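Mitochondrial association factor 1 (PDB 6BXS) belongs to a Toxoplasma gondii family tied to the manipulation of host mitochondria and has a macro domain, a fold often associated with ADP-ribose binding. Local coordinates at residues 42-47 with 208-213; 147-152 with 164-169; 185-190 with 238-243. All blocks are in the same frame, centred on the assembly; numbering follows the deposited sequence.

In the fold
Contacts 1 and 2 share one mixed sheet through neighbouring strands 45-50 and 166-170 and touch directly: R44 NH1 forms a salt bridge with D165 OD1 at 2.6 Å, and T47 O lies 2.9 Å from L168 N, a probable hydrogen bond. Contact 2 is wholly buried and pairs two antiparallel strands through a ladder with mainly apolar side chains. Contact 1, partly buried, sits where strands 45-50 and 213-216 begin, about 13 Å from the chain centre against 9 Å for contact 2, and adds charged side chains to a single parallel bridge. Contact 3, also buried, joins two helices through alanine, valine and methionine packing with one bridging water, its centre about 21 Å from that of contact 1.

Contact 1: 42-47 with 208-213; sequences SKRVAT and VKPVEA
V45 and A213 form a parallel beta bridge, their CA atoms 4.6 Å apart, where the chain enters strands 45-50 and 213-216. The touching parts differ by 86° in end-to-end direction, which fits a pairing restricted to the point where the two paths converge. R44 O accepts two successive amides, E212 N at 3.0 Å and A213 N at 3.2 Å, and A46 N returns a bond to A213 O at 2.9 Å. The side chains of V45 and A213 share one face of the sheet, while on the other side A46 CB meets V211 CG1 at 3.7 Å.

E212, extended beyond CG, reaches across to the opposite backbone: OE2 takes the R44 amide at 2.8 Å, nearly straight at 166°, through its anti side. The R44 side chain passes E212 obliquely, CG near OE2, on its way to P210. A bend at chi3 (44°) brings NE to P210 O at 2.8 Å, with that oxygen practically in the guanidinium plane. K209 lies over one guanidinium face, its CB 3.3 Å from NH1. The two cationic ends converge because each forms a salt bridge with the carboxylate of D165, and R44 NH2 also bonds to E162 O. Together, the bridge and the carbonyl contacts mark the start of two adjacent parallel strands in the mixed sheet of a macro domain.

Contact 2: 147-152 with 164-169; sequences TFLHIL and NDVMLY
F148 and Y169 carry their rings side by side and pointing the same way, CD1 to CD1 3.8 Å, on one face of a backbone ladder that sets their register. The strands run antiparallel, 161° between directions with axes 4.6 Å apart. F148 with Y169 and H150 with M167 are the hydrogen-bonded pairs, each joined by two bonds, F148 N to Y169 O at 2.8 Å among them; L149 with L168 and I151 with V166 are the non-hydrogen-bonded ones. Beyond the last pair L152 N still reaches D165 O, at 2.8 Å.

Side chains alternate between the faces. On the face of F148, H150, M167 and Y169, the phenylalanine ring presents its edge to Y169 O. M167 has CG wedged between its own backbone N and carbonyl carbon (chi1 64°), which lays CG against H150 CB at 3.9 Å; a nearly straight chi2 (168°) then extends SD to L152 CD2, 4.0 Å away, the two chains crossing at about a right angle. The imidazole is held at both nitrogens, NE2 by Q94 and ND1 by S123, which fixes its rotation. Y169 OH is likewise bound, to T52 N and F56 O. On the other face, L149 sets CD2 against V166 CG1 at 3.7 Å, and L168 leans toward T147, CD2 to CG2 3.9 Å. At the far end salt bridges hold the D165 carboxylate, OD1 to R44 and OD2 to K209, while a water bonds weakly to L152 O and D165 OD2.

The chemistry implies a buried pairing: the main chain supplies the polar bonds across the strands, the face of L149, I151, V166 and L168 is hydrocarbon, the other mixes rings and a thioether, and neighbouring elements satisfy the polar ends of H150, Y169 and D165.

Contact 3: 185-190 with 238-243; sequences AYKATM and AVAVEA
Y186 meets A240 obliquely, ring CD1 to CB 3.9 Å, where helix 179-202 crosses helix 230-248. The axes of the two short segments approach to 8.3 Å at a signed crossing angle of -45°. So close an approach is consistent with the small residue A240 at the centre of the crossing, its CB pointing at the other helix. Beyond the ring, the Y186 hydroxyl bonds to L219 O, which ties the first helix to the loop after strand 213-216.

At K187 the backbones come nearest: its CA lies 4.3 Å from A240 CA, and A240 CB rests on K187 CA. The side chain then runs extended past the second helix and lays CE against V239 CG1 at 3.5 Å, so the lysine contributes its aliphatic length to the contact. Its carbonyl oxygen and that of A240 both accept from one water, each at 2.8 Å, a polar bridge between the two helix backbones.

M190 closes the series. CB packs on A240 CB at 3.7 Å; with CG trans to the backbone nitrogen (chi1 -167°), CG comes to 3.5 Å from A240 O, and bends at chi2 and chi3 curl the chain so that CE reaches V241 CG2, 3.8 Å away. V241 in turn touches L254 and F256 of strand 253-256. Both helices are the connections of beta-alpha-beta crossovers between parallel strands of the sheet, and their close packing is typical of the alpha/beta layering of a macro domain.

Contact 1: 42-47 with 208-213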
loop_
_atom_site.group_PDB
_atom_site.type_symbol
_atom_site.label_atom_id
_atom_site.label_comp_id
_atom_site.label_asym_id
_atom_site.label_seq_id
_atom_site.Cartn_x
_atom_site.Cartn_y
_atom_site.Cartn_z
ATOM N N SER A 42 8.924 16.195 5.331
ATOM C CA SER A 42 10.133 16.221 6.146
ATOM C C SER A 42 10.827 14.862 6.122
ATOM O O SER A 42 11.996 14.745 6.492
ATOM C CB SER A 42 9.801 16.621 7.584
ATOM O OG SER A 42 8.759 15.817 8.110
ATOM N N LYS A 43 10.098 13.839 5.684
ATOM C CA LYS A 43 10.641 12.490 5.597
ATOM C C LYS A 43 10.106 11.773 4.361
ATOM O O LYS A 43 9.188 12.256 3.694
ATOM C CB LYS A 43 10.306 11.697 6.861
ATOM C CG LYS A 43 8.827 11.420 7.048
ATOM C CD LYS A 43 8.511 10.978 8.470
ATOM C CE LYS A 43 8.695 12.117 9.461
ATOM N NZ LYS A 43 7.967 11.876 10.736
ATOM N N ARG A 44 10.692 10.619 4.063
ATOM C CA ARG A 44 10.342 9.870 2.864
ATOM C C ARG A 44 9.160 8.942 3.125
ATOM O O ARG A 44 9.319 7.853 3.678
ATOM C CB ARG A 44 11.541 9.065 2.369
ATOM C CG ARG A 44 12.834 9.869 2.262
ATOM C CD ARG A 44 13.968 9.009 1.724
ATOM N NE ARG A 44 13.513 8.194 0.603
ATOM C CZ ARG A 44 13.404 8.628 -0.649
ATOM N NH1 ARG A 44 12.962 7.810 -1.592
ATOM N NH2 ARG A 44 13.738 9.873 -0.965
ATOM N N VAL A 45 7.976 9.389 2.720
ATOM C CA VAL A 45 6.747 8.630 2.916
ATOM C C VAL A 45 6.343 7.921 1.627
ATOM O O VAL A 45 6.172 8.562 0.591
ATOM C CB VAL A 45 5.592 9.539 3.373
ATOM C CG1 VAL A 45 4.359 8.708 3.725
ATOM C CG2 VAL A 45 6.020 10.390 4.560
ATOM N N ALA A 46 6.196 6.601 1.700
ATOM C CA ALA A 46 5.727 5.809 0.569
ATOM C C ALA A 46 4.252 5.476 0.747
ATOM O O ALA A 46 3.865 4.858 1.734
ATOM C CB ALA A 46 6.547 4.536 0.431
ATOM N N THR A 47 3.432 5.887 -0.213
ATOM C CA THR A 47 1.994 5.672 -0.125
ATOM C C THR A 47 1.603 4.363 -0.810
ATOM O O THR A 47 2.103 4.038 -1.889
ATOM C CB THR A 47 1.222 6.845 -0.746
ATOM O OG1 THR A 47 1.618 8.062 -0.100
ATOM C CG2 THR A 47 -0.277 6.652 -0.578
ATOM N N VAL A 208 20.143 4.788 0.097
ATOM C CA VAL A 208 19.993 6.067 -0.589
ATOM C C VAL A 208 18.566 6.590 -0.486
ATOM O O VAL A 208 18.346 7.779 -0.248
ATOM C CB VAL A 208 20.367 5.951 -2.079
ATOM C CG1 VAL A 208 20.403 7.332 -2.727
ATOM C CG2 VAL A 208 21.707 5.248 -2.243
ATOM N N LYS A 209 17.604 5.694 -0.674
ATOM C CA LYS A 209 16.198 6.070 -0.720
ATOM C C LYS A 209 15.355 5.163 0.168
ATOM O O LYS A 209 14.526 4.395 -0.320
ATOM C CB LYS A 209 15.695 6.031 -2.161
ATOM C CG LYS A 209 16.390 7.048 -3.048
ATOM C CD LYS A 209 15.605 7.349 -4.307
ATOM C CE LYS A 209 16.171 8.571 -5.016
ATOM N NZ LYS A 209 16.007 9.814 -4.204
ATOM N N PRO A 210 15.564 5.259 1.487
ATOM C CA PRO A 210 14.816 4.450 2.451
ATOM C C PRO A 210 13.360 4.873 2.564
ATOM O O PRO A 210 13.035 6.041 2.345
ATOM C CB PRO A 210 15.552 4.707 3.767
ATOM C CG PRO A 210 16.137 6.060 3.602
ATOM C CD PRO A 210 16.515 6.165 2.153
ATOM N N VAL A 211 12.495 3.923 2.900
ATOM C CA VAL A 211 11.117 4.236 3.243
ATOM C C VAL A 211 11.053 4.484 4.743
ATOM O O VAL A 211 11.237 3.565 5.541
ATOM C CB VAL A 211 10.154 3.107 2.857
ATOM C CG1 VAL A 211 8.718 3.499 3.183
ATOM C CG2 VAL A 211 10.294 2.773 1.377
ATOM N N GLU A 212 10.793 5.731 5.118
ATOM C CA GLU A 212 10.815 6.132 6.518
ATOM C C GLU A 212 9.407 6.121 7.105
ATOM O O GLU A 212 9.230 6.098 8.322
ATOM C CB GLU A 212 11.453 7.515 6.653
ATOM C CG GLU A 212 12.751 7.641 5.860
ATOM C CD GLU A 212 13.445 8.974 6.051
ATOM O OE1 GLU A 212 14.629 8.975 6.453
ATOM O OE2 GLU A 212 12.819 10.019 5.782
ATOM N N ALA A 213 8.408 6.126 6.230
ATOM C CA ALA A 213 7.021 6.003 6.652
ATOM C C ALA A 213 6.188 5.436 5.513
ATOM O O ALA A 213 6.556 5.573 4.346
ATOM C CB ALA A 213 6.477 7.349 7.091
#

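Contact 2: 147-152 with 164-169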
loop_
_atom_site.group_PDB
_atom_site.type_symbol
_atom_site.label_atom_id
_atom_site.label_comp_id
_atom_site.label_asym_id
_atom_site.label_seq_id
_atom_site.Cartn_x
_atom_site.Cartn_y
_atom_site.Cartn_z
ATOM N N THR A 147 2.374 -7.649 -3.257
ATOM C CA THR A 147 2.840 -6.324 -2.868
ATOM C C THR A 147 4.015 -5.895 -3.738
ATOM O O THR A 147 4.986 -6.634 -3.899
ATOM C CB THR A 147 3.261 -6.285 -1.387
ATOM O OG1 THR A 147 2.156 -6.681 -0.565
ATOM C CG2 THR A 147 3.708 -4.885 -0.990
ATOM N N PHE A 148 3.914 -4.690 -4.289
ATOM C CA PHE A 148 4.948 -4.138 -5.149
ATOM C C PHE A 148 5.472 -2.824 -4.577
ATOM O O PHE A 148 4.741 -2.095 -3.909
ATOM C CB PHE A 148 4.403 -3.926 -6.563
ATOM C CG PHE A 148 3.713 -5.134 -7.128
ATOM C CD1 PHE A 148 2.352 -5.316 -6.947
ATOM C CD2 PHE A 148 4.425 -6.092 -7.828
ATOM C CE1 PHE A 148 1.715 -6.427 -7.457
ATOM C CE2 PHE A 148 3.792 -7.208 -8.342
ATOM C CZ PHE A 148 2.436 -7.376 -8.157
ATOM N N LEU A 149 6.744 -2.541 -4.839
ATOM C CA LEU A 149 7.367 -1.288 -4.437
ATOM C C LEU A 149 8.111 -0.707 -5.636
ATOM O O LEU A 149 8.926 -1.392 -6.254
ATOM C CB LEU A 149 8.317 -1.510 -3.256
ATOM C CG LEU A 149 8.830 -0.272 -2.511
ATOM C CD1 LEU A 149 9.263 -0.652 -1.100
ATOM C CD2 LEU A 149 9.987 0.388 -3.252
ATOM N N HIS A 150 7.827 0.551 -5.961
ATOM C CA HIS A 150 8.416 1.198 -7.131
ATOM C C HIS A 150 9.158 2.475 -6.762
ATOM O O HIS A 150 8.629 3.327 -6.049
ATOM C CB HIS A 150 7.339 1.538 -8.166
ATOM C CG HIS A 150 6.515 0.366 -8.600
ATOM N ND1 HIS A 150 6.965 -0.565 -9.511
ATOM C CD2 HIS A 150 5.259 -0.011 -8.264
ATOM C CE1 HIS A 150 6.025 -1.474 -9.708
ATOM N NE2 HIS A 150 4.981 -1.160 -8.964
ATOM N N ILE A 151 10.385 2.600 -7.256
ATOM C CA ILE A 151 11.081 3.877 -7.251
ATOM C C ILE A 151 10.711 4.611 -8.533
ATOM O O ILE A 151 11.038 4.159 -9.627
ATOM C CB ILE A 151 12.609 3.712 -7.162
ATOM C CG1 ILE A 151 12.979 2.868 -5.941
ATOM C CG2 ILE A 151 13.280 5.083 -7.101
ATOM C CD1 ILE A 151 14.466 2.613 -5.789
ATOM N N LEU A 152 10.023 5.737 -8.392
ATOM C CA LEU A 152 9.562 6.504 -9.543
ATOM C C LEU A 152 10.683 7.349 -10.132
ATOM O O LEU A 152 11.574 7.802 -9.414
ATOM C CB LEU A 152 8.390 7.402 -9.144
ATOM C CG LEU A 152 7.136 6.694 -8.629
ATOM C CD1 LEU A 152 6.136 7.717 -8.112
ATOM C CD2 LEU A 152 6.506 5.834 -9.715
ATOM N N ASN A 164 9.356 12.024 -2.437
ATOM C CA ASN A 164 8.065 11.425 -2.781
ATOM C C ASN A 164 8.158 10.375 -3.891
ATOM O O ASN A 164 7.151 10.031 -4.506
ATOM C CB ASN A 164 7.078 12.520 -3.206
ATOM C CG ASN A 164 6.716 13.454 -2.068
ATOM O OD1 ASN A 164 6.803 13.088 -0.898
ATOM N ND2 ASN A 164 6.298 14.668 -2.412
ATOM N N ASP A 165 9.357 9.851 -4.129
ATOM C CA ASP A 165 9.598 9.010 -5.301
ATOM C C ASP A 165 9.549 7.509 -5.010
ATOM O O ASP A 165 10.113 6.711 -5.759
ATOM C CB ASP A 165 10.951 9.365 -5.918
ATOM C CG ASP A 165 12.111 9.058 -4.998
ATOM O OD1 ASP A 165 11.877 8.794 -3.799
ATOM O OD2 ASP A 165 13.263 9.092 -5.474
ATOM N N VAL A 166 8.887 7.130 -3.920
ATOM C CA VAL A 166 8.606 5.724 -3.643
ATOM C C VAL A 166 7.113 5.517 -3.439
ATOM O O VAL A 166 6.473 6.252 -2.686
ATOM C CB VAL A 166 9.355 5.213 -2.399
ATOM C CG1 VAL A 166 9.002 3.753 -2.122
ATOM C CG2 VAL A 166 10.855 5.365 -2.578
ATOM N N MET A 167 6.568 4.513 -4.119
ATOM C CA MET A 167 5.177 4.124 -3.939
ATOM C C MET A 167 5.097 2.624 -3.731
ATOM O O MET A 167 6.009 1.887 -4.106
ATOM C CB MET A 167 4.323 4.534 -5.145
ATOM C CG MET A 167 4.691 3.841 -6.453
ATOM S SD MET A 167 3.460 4.082 -7.754
ATOM C CE MET A 167 2.126 3.025 -7.189
ATOM N N LEU A 168 4.007 2.183 -3.116
ATOM C CA LEU A 168 3.697 0.768 -3.029
ATOM C C LEU A 168 2.344 0.503 -3.677
ATOM O O LEU A 168 1.539 1.414 -3.864
ATOM C CB LEU A 168 3.700 0.290 -1.576
ATOM C CG LEU A 168 5.076 0.073 -0.936
ATOM C CD1 LEU A 168 5.335 1.128 0.120
ATOM C CD2 LEU A 168 5.195 -1.323 -0.341
ATOM N N TYR A 169 2.119 -0.761 -4.015
ATOM C CA TYR A 169 0.903 -1.209 -4.679
ATOM C C TYR A 169 0.579 -2.577 -4.098
ATOM O O TYR A 169 1.431 -3.466 -4.090
ATOM C CB TYR A 169 1.104 -1.265 -6.200
ATOM C CG TYR A 169 -0.109 -1.665 -7.026
ATOM C CD1 TYR A 169 -0.580 -2.974 -7.028
ATOM C CD2 TYR A 169 -0.754 -0.740 -7.840
ATOM C CE1 TYR A 169 -1.672 -3.341 -7.797
ATOM C CE2 TYR A 169 -1.848 -1.099 -8.614
ATOM C CZ TYR A 169 -2.301 -2.401 -8.588
ATOM O OH TYR A 169 -3.387 -2.767 -9.354
HETATM O O HOH W 1 12.464 10.846 -8.283
#

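Contact 3: 185-190 with 238-243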
loop_
_atom_site.group_PDB
_atom_site.type_symbol
_atom_site.label_atom_id
_atom_site.label_comp_id
_atom_site.label_asym_id
_atom_site.label_seq_id
_atom_site.Cartn_x
_atom_site.Cartn_y
_atom_site.Cartn_z
ATOM N N ALA A 185 -6.115 -13.602 4.547
ATOM C CA ALA A 185 -5.594 -12.891 3.380
ATOM C C ALA A 185 -5.175 -11.469 3.750
ATOM O O ALA A 185 -4.182 -10.949 3.238
ATOM C CB ALA A 185 -6.636 -12.866 2.262
ATOM N N TYR A 186 -5.939 -10.847 4.644
ATOM C CA TYR A 186 -5.669 -9.476 5.072
ATOM C C TYR A 186 -4.344 -9.391 5.831
ATOM O O TYR A 186 -3.564 -8.459 5.633
ATOM C CB TYR A 186 -6.808 -8.950 5.952
ATOM C CG TYR A 186 -7.056 -7.459 5.818
ATOM C CD1 TYR A 186 -6.132 -6.530 6.285
ATOM C CD2 TYR A 186 -8.219 -6.982 5.229
ATOM C CE1 TYR A 186 -6.363 -5.166 6.162
ATOM C CE2 TYR A 186 -8.456 -5.625 5.104
ATOM C CZ TYR A 186 -7.527 -4.722 5.573
ATOM O OH TYR A 186 -7.769 -3.372 5.447
ATOM N N LYS A 187 -4.098 -10.362 6.704
ATOM C CA LYS A 187 -2.847 -10.416 7.453
ATOM C C LYS A 187 -1.667 -10.651 6.517
ATOM O O LYS A 187 -0.615 -10.029 6.661
ATOM C CB LYS A 187 -2.899 -11.518 8.510
ATOM C CG LYS A 187 -3.923 -11.279 9.601
ATOM C CD LYS A 187 -4.147 -12.536 10.422
ATOM C CE LYS A 187 -5.247 -12.345 11.448
ATOM N NZ LYS A 187 -5.861 -13.629 11.872
ATOM N N ALA A 188 -1.853 -11.562 5.566
ATOM C CA ALA A 188 -0.844 -11.852 4.552
ATOM C C ALA A 188 -0.503 -10.598 3.756
ATOM O O ALA A 188 0.654 -10.365 3.405
ATOM C CB ALA A 188 -1.336 -12.947 3.620
ATOM N N THR A 189 -1.523 -9.794 3.473
ATOM C CA THR A 189 -1.344 -8.559 2.719
ATOM C C THR A 189 -0.529 -7.539 3.518
ATOM O O THR A 189 0.383 -6.906 2.985
ATOM C CB THR A 189 -2.702 -7.939 2.335
ATOM O OG1 THR A 189 -3.448 -8.873 1.544
ATOM C CG2 THR A 189 -2.509 -6.656 1.538
ATOM N N MET A 190 -0.862 -7.377 4.795
ATOM C CA MET A 190 -0.148 -6.428 5.645
ATOM C C MET A 190 1.297 -6.870 5.852
ATOM O O MET A 190 2.200 -6.038 5.912
ATOM C CB MET A 190 -0.849 -6.271 6.994
ATOM C CG MET A 190 -0.356 -5.077 7.807
ATOM S SD MET A 190 -0.583 -3.498 6.958
ATOM C CE MET A 190 -2.369 -3.410 6.869
ATOM N N ALA A 238 -6.641 -3.902 11.860
ATOM C CA ALA A 238 -5.983 -3.710 13.149
ATOM C C ALA A 238 -5.168 -4.939 13.536
ATOM O O ALA A 238 -3.999 -4.827 13.894
ATOM C CB ALA A 238 -7.010 -3.396 14.223
ATOM N N VAL A 239 -5.788 -6.110 13.451
ATOM C CA VAL A 239 -5.117 -7.357 13.800
ATOM C C VAL A 239 -3.966 -7.655 12.835
ATOM O O VAL A 239 -2.929 -8.181 13.240
ATOM C CB VAL A 239 -6.116 -8.535 13.809
ATOM C CG1 VAL A 239 -5.396 -9.870 13.940
ATOM C CG2 VAL A 239 -7.111 -8.367 14.948
ATOM N N ALA A 240 -4.151 -7.321 11.561
ATOM C CA ALA A 240 -3.104 -7.528 10.566
ATOM C C ALA A 240 -1.904 -6.630 10.850
ATOM O O ALA A 240 -0.755 -7.041 10.685
ATOM C CB ALA A 240 -3.638 -7.271 9.165
ATOM N N VAL A 241 -2.176 -5.400 11.272
ATOM C CA VAL A 241 -1.118 -4.459 11.618
ATOM C C VAL A 241 -0.340 -4.944 12.843
ATOM O O VAL A 241 0.887 -4.866 12.871
ATOM C CB VAL A 241 -1.691 -3.051 11.883
ATOM C CG1 VAL A 241 -0.663 -2.154 12.574
ATOM C CG2 VAL A 241 -2.151 -2.412 10.574
ATOM N N GLU A 242 -1.056 -5.436 13.851
ATOM C CA GLU A 242 -0.421 -5.950 15.065
ATOM C C GLU A 242 0.551 -7.080 14.748
ATOM O O GLU A 242 1.668 -7.111 15.266
ATOM C CB GLU A 242 -1.475 -6.448 16.060
ATOM C CG GLU A 242 -2.299 -5.347 16.716
ATOM C CD GLU A 242 -3.374 -5.897 17.639
ATOM O OE1 GLU A 242 -3.046 -6.253 18.790
ATOM O OE2 GLU A 242 -4.546 -5.975 17.213
ATOM N N ALA A 243 0.119 -8.001 13.890
ATOM C CA ALA A 243 0.930 -9.160 13.535
ATOM C C ALA A 243 2.166 -8.745 12.747
ATOM O O ALA A 243 3.249 -9.293 12.948
ATOM C CB ALA A 243 0.103 -10.157 12.733
HETATM O O HOH W 2 -0.239 -9.447 9.414
#